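Local coordinates for protein glucosamine-6-phosphate deaminase (Thermotoga maritima, PDB 1J5X) that belongs to the SIS-domain family, proteins built from alpha/beta domains around parallel beta sheets, at residues A[26-29]-A[30-34]. Residues are numbered along the deposited sequence; the frame is centred on the assembly and turned at random.
Sequences ELKK and FFENF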
loop_
_atom_site.group_PDB
_atom_site.type_symbol
_atom_site.label_atom_id
_atom_site.label_comp_id
_atom_site.label_asym_id
_atom_site.label_seq_id
_atom_site.Cartn_x
_atom_site.Cartn_y
_atom_site.Cartn_z
ATOM N N GLU A 26 -12.968 12.313 -0.802
ATOM C CA GLU A 26 -13.601 11.848 0.412
ATOM C C GLU A 26 -12.682 11.570 1.593
ATOM O O GLU A 26 -13.134 11.209 2.672
ATOM C CB GLU A 26 -14.375 10.566 0.071
ATOM C CG GLU A 26 -15.173 10.716 -1.255
ATOM C CD GLU A 26 -16.209 9.593 -1.501
ATOM O OE1 GLU A 26 -16.034 8.469 -0.960
ATOM O OE2 GLU A 26 -17.200 9.826 -2.259
ATOM N N LEU A 27 -11.399 11.734 1.378
ATOM C CA LEU A 27 -10.437 11.400 2.430
ATOM C C LEU A 27 -10.593 12.224 3.698
ATOM O O LEU A 27 -10.553 11.686 4.789
ATOM C CB LEU A 27 -9.013 11.539 1.869
ATOM C CG LEU A 27 -7.876 11.022 2.765
ATOM C CD1 LEU A 27 -8.032 9.455 2.966
ATOM C CD2 LEU A 27 -6.551 11.370 2.059
ATOM N N LYS A 28 -10.769 13.534 3.545
ATOM C CA LYS A 28 -10.922 14.375 4.728
ATOM C C LYS A 28 -12.123 13.982 5.551
ATOM O O LYS A 28 -12.104 13.914 6.789
ATOM C CB LYS A 28 -10.985 15.860 4.334
ATOM C CG LYS A 28 -11.030 16.809 5.549
ATOM C CD LYS A 28 -10.720 18.250 5.106
ATOM C CE LYS A 28 -10.668 19.254 6.267
ATOM N NZ LYS A 28 -12.026 19.764 6.656
ATOM N N LYS A 29 -13.220 13.700 4.858
ATOM C CA LYS A 29 -14.408 13.276 5.573
ATOM C C LYS A 29 -14.187 11.978 6.339
ATOM O O LYS A 29 -14.605 11.830 7.486
ATOM C CB LYS A 29 -15.548 13.077 4.557
ATOM C CG LYS A 29 -16.849 12.567 5.135
ATOM C CD LYS A 29 -17.886 12.561 3.975
ATOM C CE LYS A 29 -19.290 12.167 4.417
ATOM N NZ LYS A 29 -20.113 11.930 3.195
ATOM N N PHE A 30 -13.539 11.024 5.675
ATOM C CA PHE A 30 -13.269 9.748 6.286
ATOM C C PHE A 30 -12.335 10.000 7.480
ATOM O O PHE A 30 -12.522 9.456 8.563
ATOM C CB PHE A 30 -12.576 8.824 5.269
ATOM C CG PHE A 30 -11.915 7.634 5.894
ATOM C CD1 PHE A 30 -12.660 6.551 6.325
ATOM C CD2 PHE A 30 -10.505 7.618 6.081
ATOM C CE1 PHE A 30 -12.047 5.429 6.943
ATOM C CE2 PHE A 30 -9.869 6.518 6.698
ATOM C CZ PHE A 30 -10.632 5.418 7.132
ATOM N N PHE A 31 -11.308 10.812 7.244
ATOM C CA PHE A 31 -10.342 11.096 8.319
ATOM C C PHE A 31 -11.042 11.672 9.550
ATOM O O PHE A 31 -10.841 11.205 10.700
ATOM C CB PHE A 31 -9.303 12.102 7.791
ATOM C CG PHE A 31 -8.278 12.500 8.825
ATOM C CD1 PHE A 31 -7.380 11.564 9.348
ATOM C CD2 PHE A 31 -8.229 13.834 9.284
ATOM C CE1 PHE A 31 -6.436 11.928 10.324
ATOM C CE2 PHE A 31 -7.288 14.227 10.262
ATOM C CZ PHE A 31 -6.392 13.285 10.791
ATOM N N GLU A 32 -11.906 12.662 9.307
ATOM C CA GLU A 32 -12.556 13.366 10.411
ATOM C C GLU A 32 -13.647 12.595 11.071
ATOM O O GLU A 32 -13.848 12.690 12.270
ATOM C CB GLU A 32 -13.086 14.722 9.934
ATOM C CG GLU A 32 -11.983 15.632 9.374
ATOM C CD GLU A 32 -12.499 16.983 8.888
ATOM O OE1 GLU A 32 -13.723 17.094 8.626
ATOM O OE2 GLU A 32 -11.692 17.931 8.752
ATOM N N ASN A 33 -14.370 11.795 10.297
ATOM C CA ASN A 33 -15.436 11.059 10.935
ATOM C C ASN A 33 -15.060 9.732 11.561
ATOM O O ASN A 33 -15.675 9.310 12.542
ATOM C CB ASN A 33 -16.575 10.908 9.940
ATOM C CG ASN A 33 -17.265 12.211 9.707
ATOM O OD1 ASN A 33 -18.265 12.491 10.536
ATOM N ND2 ASN A 33 -16.884 12.995 8.830
ATOM N N PHE A 34 -14.055 9.064 11.011
ATOM C CA PHE A 34 -13.671 7.776 11.541
ATOM C C PHE A 34 -12.272 7.804 12.220
ATOM O O PHE A 34 -12.118 7.350 13.333
ATOM C CB PHE A 34 -13.615 6.721 10.398
ATOM C CG PHE A 34 -13.159 5.365 10.849
ATOM C CD1 PHE A 34 -14.048 4.500 11.510
ATOM C CD2 PHE A 34 -11.872 4.916 10.568
ATOM C CE1 PHE A 34 -13.656 3.200 11.875
ATOM C CE2 PHE A 34 -11.465 3.640 10.914
ATOM C CZ PHE A 34 -12.345 2.762 11.571
#
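Helix 27-35, an amphipathic helix, begins after Glu26, which holds the N-cap position and whose backbone O accepts from Phe30 N at 3.0 Å, with the donor lying in the carbonyl plane. Glu26 is also where the preceding helix 15-25 leaves helical backbone angles (phi -121°), so the end of one helix and the start of the next meet at a single residue. The next i to i+4 bonds follow in order: Phe31 N to Leu27 O at 2.7 Å, Glu32 N to Lys28 O, and Asn33 N to Lys29 O at 2.8 Å.

That last carbonyl is gripped twice. Asn33 ND2 also donates to Lys29 O, at 2.9 Å and with an N-H...O angle of 162°, and it arrives on the opposite face of the carbonyl plane from Asn33 N. The oxygen lies almost exactly in the amide plane, and the carboxamide folds back because Asn33 CG stands beside its own backbone N (chi1 -71°). Lys29 CG runs past this amide, 3.7 Å from ND2.

In this SIS-family chain, with its two parallel sheets, the buried face of the helix is apolar and packs on helices 162-179 and 184-205. Leu27 CD1 approaches the Phe30 ring at CD2, 4.4 Å away, a loose contact within a layer where both side chains rest on Met166 of helix 162-179, while Phe31 turns to Ser187 and Val190 of helix 184-205.

Along the flank of the helix a salt bridge spans one turn: Lys28 NZ meets Glu32 OE2 at 2.8 Å, on the syn side of the carboxylate but out of its plane. The lysine chain is extended until it bends at its last torsion, chi4, and Glu32 CG lies over Lys28 O at 3.1 Å.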